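Aminopeptidase (PDB 5IB9) probably removes amino acids one at a time from the N-terminal end of peptides, as a zinc-dependent exopeptidase of the M28 family that carries a protease-associated domain. Local coordinates at residues N17-I22 / D378-E383; Q23-A28 / D240-V245; V245-E250 / D386-I391; R253-L258 / L264-F269. One frame throughout, in Å; residues are numbered along the deposited sequence.

Contact 1 (N17-I22 / D378-E383); sequences NMYNTI and DKISKE. With ZN (zinc ion), chain F.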
loop_
_atom_site.group_PDB
_atom_site.type_symbol
_atom_site.label_atom_id
_atom_site.label_comp_id
_atom_site.label_asym_id
_atom_site.label_seq_id
_atom_site.Cartn_x
_atom_site.Cartn_y
_atom_site.Cartn_z
ATOM N N ASN A 17 3.591 -23.835 27.469
ATOM C CA ASN A 17 2.958 -23.583 26.144
ATOM C C ASN A 17 3.894 -22.597 25.420
ATOM O O ASN A 17 4.203 -22.734 24.222
ATOM C CB ASN A 17 1.582 -23.022 26.287
ATOM C CG ASN A 17 0.568 -24.003 26.768
ATOM O OD1 ASN A 17 0.820 -25.244 26.797
ATOM N ND2 ASN A 17 -0.646 -23.492 27.028
ATOM N N MET A 18 4.264 -21.514 26.141
ATOM C CA MET A 18 5.032 -20.486 25.445
ATOM C C MET A 18 6.380 -20.919 25.016
ATOM O O MET A 18 6.867 -20.647 23.943
ATOM C CB MET A 18 5.150 -19.204 26.319
ATOM C CG MET A 18 3.754 -18.618 26.474
ATOM S SD MET A 18 3.725 -17.005 27.399
ATOM C CE MET A 18 3.996 -17.542 29.069
ATOM N N TYR A 19 7.072 -21.662 25.905
ATOM C CA TYR A 19 8.354 -22.196 25.520
ATOM C C TYR A 19 8.207 -23.186 24.303
ATOM O O TYR A 19 9.005 -23.124 23.403
ATOM C CB TYR A 19 8.923 -23.015 26.747
ATOM C CG TYR A 19 10.309 -23.555 26.580
ATOM C CD1 TYR A 19 11.469 -22.796 26.805
ATOM C CD2 TYR A 19 10.433 -24.882 26.114
ATOM C CE1 TYR A 19 12.797 -23.392 26.634
ATOM C CE2 TYR A 19 11.709 -25.455 25.908
ATOM C CZ TYR A 19 12.848 -24.701 26.149
ATOM O OH TYR A 19 14.090 -25.328 25.916
ATOM N N ASN A 20 7.160 -23.982 24.357
ATOM C CA ASN A 20 6.932 -24.963 23.209
ATOM C C ASN A 20 6.685 -24.192 21.891
ATOM O O ASN A 20 7.151 -24.628 20.827
ATOM C CB ASN A 20 5.778 -25.877 23.564
ATOM C CG ASN A 20 6.202 -26.919 24.641
ATOM O OD1 ASN A 20 7.372 -27.039 24.954
ATOM N ND2 ASN A 20 5.202 -27.562 25.242
ATOM N N THR A 21 5.922 -23.096 21.979
ATOM C CA THR A 21 5.831 -22.327 20.750
ATOM C C THR A 21 7.141 -21.812 20.213
ATOM O O THR A 21 7.450 -21.890 19.007
ATOM C CB THR A 21 4.880 -21.080 21.063
ATOM O OG1 THR A 21 3.557 -21.505 21.324
ATOM C CG2 THR A 21 4.921 -20.051 19.866
ATOM N N ILE A 22 8.002 -21.294 21.103
ATOM C CA ILE A 22 9.335 -20.788 20.652
ATOM C C ILE A 22 10.185 -21.954 20.079
ATOM O O ILE A 22 10.913 -21.751 19.106
ATOM C CB ILE A 22 10.125 -19.999 21.785
ATOM C CG1 ILE A 22 9.185 -18.835 22.226
ATOM C CG2 ILE A 22 11.443 -19.558 21.336
ATOM C CD1 ILE A 22 9.621 -18.150 23.611
ATOM N N ASP A 378 17.905 -21.635 23.779
ATOM C CA ASP A 378 18.635 -21.741 25.080
ATOM C C ASP A 378 18.872 -20.401 25.796
ATOM O O ASP A 378 19.322 -20.368 26.950
ATOM C CB ASP A 378 19.910 -22.576 24.909
ATOM C CG ASP A 378 20.981 -21.887 24.115
ATOM O OD1 ASP A 378 20.787 -20.770 23.610
ATOM O OD2 ASP A 378 22.121 -22.462 23.983
ATOM N N LYS A 379 18.540 -19.267 25.153
ATOM C CA LYS A 379 18.536 -18.016 25.873
ATOM C C LYS A 379 17.206 -17.617 26.463
ATOM O O LYS A 379 17.156 -16.606 27.195
ATOM C CB LYS A 379 18.961 -16.925 24.981
ATOM C CG LYS A 379 20.014 -17.227 23.933
ATOM C CD LYS A 379 21.357 -17.544 24.729
ATOM C CE LYS A 379 22.462 -17.492 23.682
ATOM N NZ LYS A 379 22.398 -18.650 22.732
ATOM N N ILE A 380 16.169 -18.422 26.253
ATOM C CA ILE A 380 14.855 -18.059 26.725
ATOM C C ILE A 380 14.594 -18.397 28.215
ATOM O O ILE A 380 14.931 -19.504 28.735
ATOM C CB ILE A 380 13.774 -18.717 25.821
ATOM C CG1 ILE A 380 14.003 -18.230 24.365
ATOM C CG2 ILE A 380 12.357 -18.469 26.454
ATOM C CD1 ILE A 380 13.600 -16.708 24.147
ATOM N N SER A 381 13.999 -17.405 28.907
ATOM C CA SER A 381 13.561 -17.546 30.263
ATOM C C SER A 381 12.029 -17.714 30.336
ATOM O O SER A 381 11.260 -16.766 30.016
ATOM C CB SER A 381 13.966 -16.271 31.044
ATOM O OG SER A 381 13.244 -16.355 32.282
ATOM N N LYS A 382 11.553 -18.874 30.812
ATOM C CA LYS A 382 10.149 -19.089 31.050
ATOM C C LYS A 382 9.576 -18.091 32.061
ATOM O O LYS A 382 8.429 -17.638 31.960
ATOM C CB LYS A 382 9.895 -20.492 31.509
ATOM C CG LYS A 382 10.207 -21.513 30.400
ATOM C CD LYS A 382 10.330 -22.892 31.048
ATOM C CE LYS A 382 8.981 -23.478 31.333
ATOM N NZ LYS A 382 9.194 -25.046 31.440
ATOM N N GLU A 383 10.407 -17.763 33.093
ATOM C CA GLU A 383 9.878 -16.847 34.080
ATOM C C GLU A 383 9.571 -15.459 33.499
ATOM O O GLU A 383 8.558 -14.845 33.894
ATOM C CB GLU A 383 10.916 -16.737 35.209
ATOM C CG GLU A 383 10.563 -15.871 36.420
ATOM C CD GLU A 383 11.704 -15.862 37.427
ATOM O OE1 GLU A 383 11.758 -16.947 38.045
ATOM O OE2 GLU A 383 12.467 -14.924 37.463
HETATM ZN ZN ZN F . 13.407 -17.032 39.097
HETATM O O HOH W 1 13.219 -18.658 39.911
#
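I22 of helix 15-25 and I380 meet tip to tip, I22 CD1 lying 4.0 Å from I380 CG2. The ring of Y19 comes in beside them, with Y19 CD1 4.4 Å from the same I380 CG2. The aliphatic part of K382 crosses the tyrosine, and K382 CG sits 4.0 Å from Y19 CD1. With CG anti to the backbone N (chi1 -175°), the tyrosine ring swings out from the helix to where isoleucine and lysine can both reach it. I22 is the buried member; Y19, I380 and K382 are partly exposed. Isoleucine suits its place by offering a wholly apolar tip, tyrosine and lysine by joining an apolar part to a polar end.

Charge adds little across the two segments. K382 NZ stands 5.7 Å from the centroid of the Y19 ring, a long cation-pi approach that is weak at most, and the ammonium forms a salt bridge with E16. Within 378-383, S381 is the N-cap of helix 382-400, its OG taking the backbone N of K384, and E383 OE1 binds a zinc ion at 2.0 Å.

The chemistry implies that hydrophobic packing joins helix 15-25 to the loop and first turn that lead into helix 382-400, with the lysine turning its charge to E16.

Contact 2 (Q23-A28 / D240-V245); sequences QFLSQA and DDASGV. With ZN (zinc ion), chain C; ZN (zinc ion), chain B; BES (2-(3-amino-2-hydroxy-4-phenyl-butyrylamino)-4-methyl-pentanoic acid), chain H.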
loop_
_atom_site.group_PDB
_atom_site.type_symbol
_atom_site.label_atom_id
_atom_site.label_comp_id
_atom_site.label_asym_id
_atom_site.label_seq_id
_atom_site.Cartn_x
_atom_site.Cartn_y
_atom_site.Cartn_z
ATOM N N GLN A 23 10.119 -23.087 20.763
ATOM C CA GLN A 23 10.912 -24.251 20.334
ATOM C C GLN A 23 10.477 -24.611 18.904
ATOM O O GLN A 23 11.370 -24.798 18.053
ATOM C CB GLN A 23 10.554 -25.410 21.238
ATOM C CG GLN A 23 11.417 -26.663 20.940
ATOM C CD GLN A 23 11.165 -27.721 22.030
ATOM O OE1 GLN A 23 10.021 -27.954 22.475
ATOM N NE2 GLN A 23 12.233 -28.330 22.499
ATOM N N PHE A 24 9.167 -24.619 18.664
ATOM C CA PHE A 24 8.686 -24.957 17.280
ATOM C C PHE A 24 9.227 -23.922 16.285
ATOM O O PHE A 24 9.764 -24.249 15.198
ATOM C CB PHE A 24 7.136 -25.111 17.206
ATOM C CG PHE A 24 6.688 -25.398 15.811
ATOM C CD1 PHE A 24 6.767 -26.715 15.307
ATOM C CD2 PHE A 24 6.388 -24.309 14.933
ATOM C CE1 PHE A 24 6.519 -26.932 13.904
ATOM C CE2 PHE A 24 6.151 -24.482 13.516
ATOM C CZ PHE A 24 6.188 -25.875 13.067
ATOM N N LEU A 25 8.992 -22.604 16.562
ATOM C CA LEU A 25 9.231 -21.572 15.591
ATOM C C LEU A 25 10.712 -21.337 15.255
ATOM O O LEU A 25 11.081 -20.932 14.177
ATOM C CB LEU A 25 8.534 -20.206 16.031
ATOM C CG LEU A 25 7.008 -20.321 15.988
ATOM C CD1 LEU A 25 6.600 -19.025 16.646
ATOM C CD2 LEU A 25 6.493 -20.404 14.577
ATOM N N SER A 26 11.551 -21.576 16.291
ATOM C CA SER A 26 12.945 -21.190 16.155
ATOM C C SER A 26 13.836 -22.374 15.718
ATOM O O SER A 26 15.073 -22.307 15.899
ATOM C CB SER A 26 13.487 -20.593 17.506
ATOM O OG SER A 26 13.435 -21.503 18.580
ATOM N N GLN A 27 13.241 -23.390 15.091
ATOM C CA GLN A 27 14.091 -24.442 14.466
ATOM C C GLN A 27 14.907 -23.928 13.295
ATOM O O GLN A 27 15.923 -24.576 12.855
ATOM C CB GLN A 27 13.235 -25.625 14.016
ATOM C CG GLN A 27 12.510 -26.315 15.138
ATOM C CD GLN A 27 11.555 -27.380 14.644
ATOM O OE1 GLN A 27 11.958 -28.585 14.514
ATOM N NE2 GLN A 27 10.305 -27.003 14.410
ATOM N N ALA A 28 14.514 -22.794 12.696
ATOM C CA ALA A 28 15.230 -22.209 11.629
ATOM C C ALA A 28 14.796 -20.725 11.542
ATOM O O ALA A 28 13.678 -20.396 11.977
ATOM C CB ALA A 28 14.895 -22.968 10.256
ATOM N N ASP A 240 13.550 -12.682 19.114
ATOM C CA ASP A 240 13.122 -11.662 18.157
ATOM C C ASP A 240 12.499 -12.413 16.985
ATOM O O ASP A 240 13.217 -12.679 16.022
ATOM C CB ASP A 240 14.334 -10.752 17.648
ATOM C CG ASP A 240 13.926 -9.561 16.872
ATOM O OD1 ASP A 240 12.555 -9.378 16.881
ATOM O OD2 ASP A 240 14.607 -8.742 16.104
ATOM N N ASP A 241 11.187 -12.769 16.909
ATOM C CA ASP A 241 10.200 -12.388 17.895
ATOM C C ASP A 241 9.313 -13.580 18.117
ATOM O O ASP A 241 8.113 -13.424 18.384
ATOM C CB ASP A 241 9.391 -11.152 17.470
ATOM C CG ASP A 241 8.539 -10.657 18.632
ATOM O OD1 ASP A 241 8.780 -10.894 19.832
ATOM O OD2 ASP A 241 7.475 -9.944 18.276
ATOM N N ALA A 242 9.895 -14.820 18.148
ATOM C CA ALA A 242 9.041 -15.916 18.645
ATOM C C ALA A 242 8.509 -15.748 20.033
ATOM O O ALA A 242 7.379 -16.201 20.331
ATOM C CB ALA A 242 9.717 -17.326 18.471
ATOM N N SER A 243 9.265 -15.079 20.907
ATOM C CA SER A 243 8.814 -14.788 22.213
ATOM C C SER A 243 7.482 -14.049 22.199
ATOM O O SER A 243 6.561 -14.440 22.897
ATOM C CB SER A 243 9.893 -13.978 22.990
ATOM O OG SER A 243 10.032 -12.675 22.465
ATOM N N GLY A 244 7.420 -12.977 21.425
ATOM C CA GLY A 244 6.176 -12.218 21.377
ATOM C C GLY A 244 5.020 -13.014 20.758
ATOM O O GLY A 244 3.924 -12.847 21.177
ATOM N N VAL A 245 5.327 -13.816 19.759
ATOM C CA VAL A 245 4.278 -14.687 19.155
ATOM C C VAL A 245 3.762 -15.634 20.241
ATOM O O VAL A 245 2.526 -15.820 20.349
ATOM C CB VAL A 245 4.870 -15.474 18.029
ATOM C CG1 VAL A 245 3.802 -16.555 17.605
ATOM C CG2 VAL A 245 5.193 -14.546 16.818
HETATM ZN ZN ZN C . 11.333 -7.792 16.666
HETATM ZN ZN ZN B . 14.323 -7.607 14.793
HETATM N N2 BES H . 12.668 -5.973 17.892
HETATM C C1 BES H . 13.312 -5.096 16.913
HETATM C C6 BES H . 13.217 -3.661 17.424
HETATM C C7 BES H . 14.051 -3.264 18.638
HETATM C C8 BES H . 15.370 -3.736 18.854
HETATM C C12 BES H . 13.479 -2.356 19.556
HETATM C C9 BES H . 16.091 -3.292 19.983
HETATM C C11 BES H . 14.205 -1.914 20.697
HETATM C C10 BES H . 15.508 -2.396 20.901
HETATM C C2 BES H . 12.636 -5.251 15.546
HETATM O O2 BES H . 12.553 -6.670 15.437
HETATM C C3 BES H . 13.607 -4.706 14.556
HETATM O O3 BES H . 14.670 -5.299 14.412
HETATM N N1 BES H . 13.307 -3.594 13.978
HETATM C C4 BES H . 14.272 -2.981 13.061
HETATM C C13 BES H . 13.560 -1.723 12.594
HETATM C C14 BES H . 12.272 -1.980 11.804
HETATM C C15 BES H . 11.832 -0.595 11.345
HETATM C C16 BES H . 12.409 -2.971 10.648
HETATM C C5 BES H . 15.532 -2.475 13.752
HETATM O O1 BES H . 16.557 -2.237 13.049
HETATM O O4 BES H . 15.581 -2.275 14.979
#
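Helix 15-25 ends here against the first turns of helix 238-256, and the backbones come nearest at L25 and A242, whose CA atoms are 6.4 Å apart. The second helix starts irregularly, with a cis peptide bond before D241 and a wider pi-type turn over 240-243.

L25 bridges the gap: its CB lies 4.0 Å from A242 CB, and its CD1 touches both A242 CB and, at 3.9 Å, V245 CG1. With CG anti to the carbonyl carbon (chi1 -68°), the leucine runs past the alanine methyl and crosses the valine at a slant. Alanine suits the point of closest approach because its lone methyl lets the backbones come near, while the branched valine fills in beside the leucine tip.

Facing the other way, D241 OD1 accepts from G244 N at 3.0 Å, an Asx motif in which the donor stands above the carboxylate plane, and also takes the backbone N of M302. D240 spreads its carboxylate over two zinc ions, OD1 at 2.0 Å from one and OD2 at 1.8 Å from the other. H228 and D301 also bind the first ion, E273 and H371 the second, and the inhibitor's O2 joins both. Such a bridging aspartate is typical of the co-catalytic two-zinc centre of M28 aminopeptidases.

Contact 3 (V245-E250 / D386-I391); sequences VAVTLE and DNVADI. With ZN (zinc ion), chain D; ZN (zinc ion), chain E.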
loop_
_atom_site.group_PDB
_atom_site.type_symbol
_atom_site.label_atom_id
_atom_site.label_comp_id
_atom_site.label_asym_id
_atom_site.label_seq_id
_atom_site.Cartn_x
_atom_site.Cartn_y
_atom_site.Cartn_z
ATOM N N VAL A 245 5.327 -13.816 19.759
ATOM C CA VAL A 245 4.278 -14.687 19.155
ATOM C C VAL A 245 3.762 -15.634 20.241
ATOM O O VAL A 245 2.526 -15.820 20.349
ATOM C CB VAL A 245 4.870 -15.474 18.029
ATOM C CG1 VAL A 245 3.802 -16.555 17.605
ATOM C CG2 VAL A 245 5.193 -14.546 16.818
ATOM N N ALA A 246 4.702 -16.187 21.024
ATOM C CA ALA A 246 4.272 -17.115 22.045
ATOM C C ALA A 246 3.379 -16.505 23.130
ATOM O O ALA A 246 2.374 -17.088 23.584
ATOM C CB ALA A 246 5.526 -17.720 22.757
ATOM N N VAL A 247 3.722 -15.248 23.526
ATOM C CA VAL A 247 2.830 -14.502 24.500
ATOM C C VAL A 247 1.489 -14.136 23.856
ATOM O O VAL A 247 0.462 -14.247 24.461
ATOM C CB VAL A 247 3.537 -13.241 25.044
ATOM C CG1 VAL A 247 2.642 -12.477 26.040
ATOM C CG2 VAL A 247 4.845 -13.706 25.773
ATOM N N THR A 248 1.521 -13.780 22.576
ATOM C CA THR A 248 0.296 -13.447 21.830
ATOM C C THR A 248 -0.663 -14.677 21.806
ATOM O O THR A 248 -1.819 -14.519 22.160
ATOM C CB THR A 248 0.604 -12.978 20.421
ATOM O OG1 THR A 248 1.376 -11.763 20.480
ATOM C CG2 THR A 248 -0.726 -12.610 19.647
ATOM N N LEU A 249 -0.126 -15.840 21.454
ATOM C CA LEU A 249 -0.928 -17.088 21.404
ATOM C C LEU A 249 -1.420 -17.426 22.792
ATOM O O LEU A 249 -2.568 -17.742 22.939
ATOM C CB LEU A 249 -0.065 -18.210 20.799
ATOM C CG LEU A 249 0.165 -18.173 19.325
ATOM C CD1 LEU A 249 1.107 -19.320 18.957
ATOM C CD2 LEU A 249 -1.199 -18.375 18.593
ATOM N N GLU A 250 -0.502 -17.340 23.768
ATOM C CA GLU A 250 -0.879 -17.775 25.102
ATOM C C GLU A 250 -1.987 -16.864 25.659
ATOM O O GLU A 250 -2.932 -17.306 26.344
ATOM C CB GLU A 250 0.331 -17.938 25.981
ATOM C CG GLU A 250 -0.053 -18.432 27.433
ATOM C CD GLU A 250 -0.766 -19.783 27.565
ATOM O OE1 GLU A 250 -0.927 -20.582 26.614
ATOM O OE2 GLU A 250 -1.228 -19.992 28.721
ATOM N N ASP A 386 6.418 -15.692 31.354
ATOM C CA ASP A 386 5.284 -15.716 32.170
ATOM C C ASP A 386 4.978 -14.310 32.757
ATOM O O ASP A 386 3.794 -13.952 32.894
ATOM C CB ASP A 386 5.469 -16.735 33.345
ATOM C CG ASP A 386 4.185 -16.889 34.191
ATOM O OD1 ASP A 386 3.212 -17.552 33.776
ATOM O OD2 ASP A 386 4.096 -16.245 35.361
ATOM N N ASN A 387 6.028 -13.563 33.161
ATOM C CA ASN A 387 5.781 -12.290 33.777
ATOM C C ASN A 387 5.205 -11.332 32.743
ATOM O O ASN A 387 4.312 -10.563 33.091
ATOM C CB ASN A 387 7.138 -11.760 34.244
ATOM C CG ASN A 387 7.005 -10.358 34.903
ATOM O OD1 ASN A 387 6.253 -10.209 35.893
ATOM N ND2 ASN A 387 7.602 -9.404 34.339
ATOM N N VAL A 388 5.716 -11.384 31.503
ATOM C CA VAL A 388 5.163 -10.477 30.467
ATOM C C VAL A 388 3.730 -10.857 30.172
ATOM O O VAL A 388 2.815 -10.007 30.021
ATOM C CB VAL A 388 6.036 -10.456 29.227
ATOM C CG1 VAL A 388 5.346 -9.641 28.045
ATOM C CG2 VAL A 388 7.349 -9.868 29.619
ATOM N N ALA A 389 3.461 -12.153 30.044
ATOM C CA ALA A 389 2.100 -12.546 29.827
ATOM C C ALA A 389 1.214 -12.127 31.008
ATOM O O ALA A 389 0.073 -11.660 30.763
ATOM C CB ALA A 389 2.088 -14.119 29.660
ATOM N N ASP A 390 1.690 -12.256 32.277
ATOM C CA ASP A 390 0.798 -11.805 33.375
ATOM C C ASP A 390 0.535 -10.325 33.291
ATOM O O ASP A 390 -0.561 -9.871 33.522
ATOM C CB ASP A 390 1.528 -12.154 34.707
ATOM C CG ASP A 390 1.568 -13.581 34.989
ATOM O OD1 ASP A 390 0.799 -14.361 34.457
ATOM O OD2 ASP A 390 2.446 -13.927 35.806
ATOM N N ILE A 391 1.571 -9.491 33.047
ATOM C CA ILE A 391 1.408 -8.032 33.044
ATOM C C ILE A 391 0.524 -7.563 31.827
ATOM O O ILE A 391 -0.441 -6.772 31.986
ATOM C CB ILE A 391 2.724 -7.353 33.081
ATOM C CG1 ILE A 391 3.398 -7.470 34.478
ATOM C CG2 ILE A 391 2.624 -5.863 32.724
ATOM C CD1 ILE A 391 4.912 -7.174 34.512
HETATM ZN ZN ZN D . 2.760 -15.746 36.441
HETATM ZN ZN ZN E . 1.604 -18.330 34.618
HETATM O O HOH W 2 1.562 -17.130 36.357
HETATM O O HOH W 3 3.859 -15.778 38.228
HETATM O O HOH W 4 2.846 -15.163 38.768
HETATM O O HOH W 5 2.793 -19.798 35.455
HETATM O O HOH W 6 -0.108 -19.458 35.502
#
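Two helical segments, from helices 238-256 and 382-400, come closest at V247 and A389, whose CA atoms are 5.7 Å apart.

One methyl group makes the contact: V247 CG1 rests 3.8 Å from A389 CA and 4.0 Å from A389 CB, and brushes V388 CG1 at 4.4 Å. It is the branch anti to the backbone N (chi1 -180°), which carries it across to the alanine. With nothing beyond CB on A389, the valine methyl reaches the helix backbone at CA. M18 of helix 15-25 also lies against V247.

Another side of helix 382-400 carries acids. D386 and D390, one turn apart, both bind one zinc ion, through D386 OD2 at 1.8 Å and D390 OD2 at 1.9 Å. D386 OD1 holds a second zinc ion at 2.0 Å, to which T13 also contributes, and a water bridges the two ions. The positive metals probably offset the mutual repulsion of the carboxylates.

The contact packs two helices of the M28 peptidase alpha/beta fold against each other, with L300 of strand 294-300 touching both V247 and V388. T13, D386 and D390 form a second two-zinc site, distinct from the inhibitor-bound centre.

Contact 4 (R253-L258 / L264-F269); sequences RVMSKL and LRFITF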
loop_
_atom_site.group_PDB
_atom_site.type_symbol
_atom_site.label_atom_id
_atom_site.label_comp_id
_atom_site.label_asym_id
_atom_site.label_seq_id
_atom_site.Cartn_x
_atom_site.Cartn_y
_atom_site.Cartn_z
ATOM N N ARG A 253 -5.210 -17.873 24.239
ATOM C CA ARG A 253 -5.765 -19.067 24.869
ATOM C C ARG A 253 -6.343 -18.678 26.186
ATOM O O ARG A 253 -7.490 -19.053 26.539
ATOM C CB ARG A 253 -4.647 -20.018 25.056
ATOM C CG ARG A 253 -5.183 -21.409 25.582
ATOM C CD ARG A 253 -4.040 -22.366 25.944
ATOM N NE ARG A 253 -3.487 -21.910 27.209
ATOM C CZ ARG A 253 -4.047 -22.049 28.399
ATOM N NH1 ARG A 253 -5.174 -22.779 28.495
ATOM N NH2 ARG A 253 -3.460 -21.463 29.483
ATOM N N VAL A 254 -5.612 -17.879 26.957
ATOM C CA VAL A 254 -6.166 -17.444 28.284
ATOM C C VAL A 254 -7.488 -16.729 28.134
ATOM O O VAL A 254 -8.449 -17.029 28.880
ATOM C CB VAL A 254 -5.130 -16.539 29.023
ATOM C CG1 VAL A 254 -5.798 -15.833 30.255
ATOM C CG2 VAL A 254 -3.987 -17.432 29.499
ATOM N N MET A 255 -7.592 -15.759 27.197
ATOM C CA MET A 255 -8.781 -14.956 27.110
ATOM C C MET A 255 -9.913 -15.832 26.569
ATOM O O MET A 255 -11.105 -15.503 26.839
ATOM C CB MET A 255 -8.599 -13.755 26.174
ATOM C CG MET A 255 -7.533 -12.860 26.756
ATOM S SD MET A 255 -8.173 -12.045 28.265
ATOM C CE MET A 255 -6.770 -10.917 28.469
ATOM N N SER A 256 -9.614 -16.957 25.956
ATOM C CA SER A 256 -10.724 -17.816 25.435
ATOM C C SER A 256 -11.503 -18.422 26.609
ATOM O O SER A 256 -12.663 -18.885 26.419
ATOM C CB SER A 256 -10.247 -18.914 24.507
ATOM O OG SER A 256 -9.607 -19.976 25.177
ATOM N N LYS A 257 -10.903 -18.468 27.783
ATOM C CA LYS A 257 -11.566 -18.975 29.003
ATOM C C LYS A 257 -12.419 -17.990 29.748
ATOM O O LYS A 257 -12.968 -18.335 30.803
ATOM C CB LYS A 257 -10.473 -19.508 29.960
ATOM C CG LYS A 257 -9.365 -20.402 29.400
ATOM C CD LYS A 257 -9.893 -21.610 28.628
ATOM C CE LYS A 257 -8.780 -22.510 28.191
ATOM N NZ LYS A 257 -9.292 -23.695 27.405
ATOM N N LEU A 258 -12.480 -16.736 29.315
ATOM C CA LEU A 258 -13.068 -15.628 30.040
ATOM C C LEU A 258 -14.112 -14.802 29.256
ATOM O O LEU A 258 -14.044 -14.686 28.047
ATOM C CB LEU A 258 -11.952 -14.631 30.537
ATOM C CG LEU A 258 -10.868 -15.349 31.316
ATOM C CD1 LEU A 258 -9.577 -14.545 31.455
ATOM C CD2 LEU A 258 -11.340 -15.753 32.717
ATOM N N LEU A 264 -11.206 -8.337 21.133
ATOM C CA LEU A 264 -9.725 -8.470 21.198
ATOM C C LEU A 264 -9.283 -9.052 19.892
ATOM O O LEU A 264 -9.851 -10.042 19.397
ATOM C CB LEU A 264 -9.405 -9.424 22.396
ATOM C CG LEU A 264 -9.816 -8.949 23.748
ATOM C CD1 LEU A 264 -9.407 -9.950 24.822
ATOM C CD2 LEU A 264 -9.217 -7.674 24.085
ATOM N N ARG A 265 -8.263 -8.435 19.298
ATOM C CA ARG A 265 -7.684 -8.964 18.062
ATOM C C ARG A 265 -6.270 -9.340 18.375
ATOM O O ARG A 265 -5.450 -8.419 18.688
ATOM C CB ARG A 265 -7.717 -7.896 16.938
ATOM C CG ARG A 265 -9.192 -7.411 16.642
ATOM C CD ARG A 265 -9.212 -6.443 15.512
ATOM N NE ARG A 265 -10.611 -6.099 15.279
ATOM C CZ ARG A 265 -10.953 -5.318 14.267
ATOM N NH1 ARG A 265 -10.091 -4.829 13.341
ATOM N NH2 ARG A 265 -12.219 -5.084 14.143
ATOM N N PHE A 266 -5.932 -10.589 18.202
ATOM C CA PHE A 266 -4.558 -11.115 18.428
ATOM C C PHE A 266 -3.951 -11.315 17.080
ATOM O O PHE A 266 -4.513 -12.013 16.213
ATOM C CB PHE A 266 -4.651 -12.456 19.194
ATOM C CG PHE A 266 -5.263 -12.363 20.574
ATOM C CD1 PHE A 266 -4.445 -12.096 21.647
ATOM C CD2 PHE A 266 -6.627 -12.472 20.704
ATOM C CE1 PHE A 266 -4.942 -11.949 22.920
ATOM C CE2 PHE A 266 -7.183 -12.442 22.028
ATOM C CZ PHE A 266 -6.341 -12.154 23.106
ATOM N N ILE A 267 -2.801 -10.626 16.840
ATOM C CA ILE A 267 -2.302 -10.584 15.487
ATOM C C ILE A 267 -0.794 -10.906 15.481
ATOM O O ILE A 267 -0.030 -10.367 16.323
ATOM C CB ILE A 267 -2.515 -9.164 14.814
ATOM C CG1 ILE A 267 -3.960 -8.757 14.956
ATOM C CG2 ILE A 267 -2.016 -9.240 13.357
ATOM C CD1 ILE A 267 -4.195 -7.379 14.310
ATOM N N THR A 268 -0.407 -11.768 14.517
ATOM C CA THR A 268 1.034 -11.848 14.271
ATOM C C THR A 268 1.310 -11.287 12.911
ATOM O O THR A 268 0.674 -11.614 11.918
ATOM C CB THR A 268 1.583 -13.330 14.450
ATOM O OG1 THR A 268 1.035 -14.214 13.457
ATOM C CG2 THR A 268 1.216 -13.747 15.843
ATOM N N PHE A 269 2.279 -10.351 12.861
ATOM C CA PHE A 269 2.538 -9.615 11.608
ATOM C C PHE A 269 3.684 -10.202 10.827
ATOM O O PHE A 269 4.669 -10.627 11.434
ATOM C CB PHE A 269 2.874 -8.190 11.941
ATOM C CG PHE A 269 1.844 -7.411 12.688
ATOM C CD1 PHE A 269 0.638 -7.016 12.045
ATOM C CD2 PHE A 269 2.004 -7.038 14.000
ATOM C CE1 PHE A 269 -0.348 -6.287 12.729
ATOM C CE2 PHE A 269 1.034 -6.294 14.697
ATOM C CZ PHE A 269 -0.118 -5.935 14.050
#
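M255, in the last turns of helix 238-256, reaches strand 263-269 through the base of its side chain. Its CB stands 4.1 Å from both L264 CD1 and F266 CZ, resting over the adjoining ends of the two strand residues. CG comes slightly nearer to each, 4.0 Å from L264 CD1 and 3.9 Å from F266 CZ. The phenylalanine presents its edge, with M255 CG near the plane of the ring, and the methionine crosses both partners at about a right angle. At chi2 the chain bends (-70°), carrying SD and CE away along a new direction, so the strand is met by the two methylenes. I9 of helix 6-10 packs on M255 as well.

L264 and F266, two residues apart on the strand, point to the same side and so can share one methionine, whose unbranched methylenes lie across leucine methyl and ring edge together. Helix 238-256 connects parallel strands 222-228 and 263-269, a beta-alpha-beta unit of the M28 fold. The chemistry implies a purely apolar, non-directional attachment that seats the helix's C-terminal end on the second strand.

Helix 238-256 runs through three of the contacts: contact 2 uses its start, contact 3 its middle and contact 4 its end, and V245 belongs to both contacts 2 and 3. Helix 15-25 lies along it, so that contacts 1 and 2 have centres about 9 Å apart and touch where I22 CD1 meets S243 CA at 3.7 Å. Contact 1 joins contact 3 through a probable hydrogen bond of 3.0 Å from N17 ND2 to E250 OE1. Contacts 3 and 4, centres about 10 Å apart, meet at T248 and F266. D240 in contact 2 bridges the inhibitor-bound zinc pair; the side chains of I380 (contact 1) and V388 (contact 3) lie about 12 and 13 Å from the inhibitor.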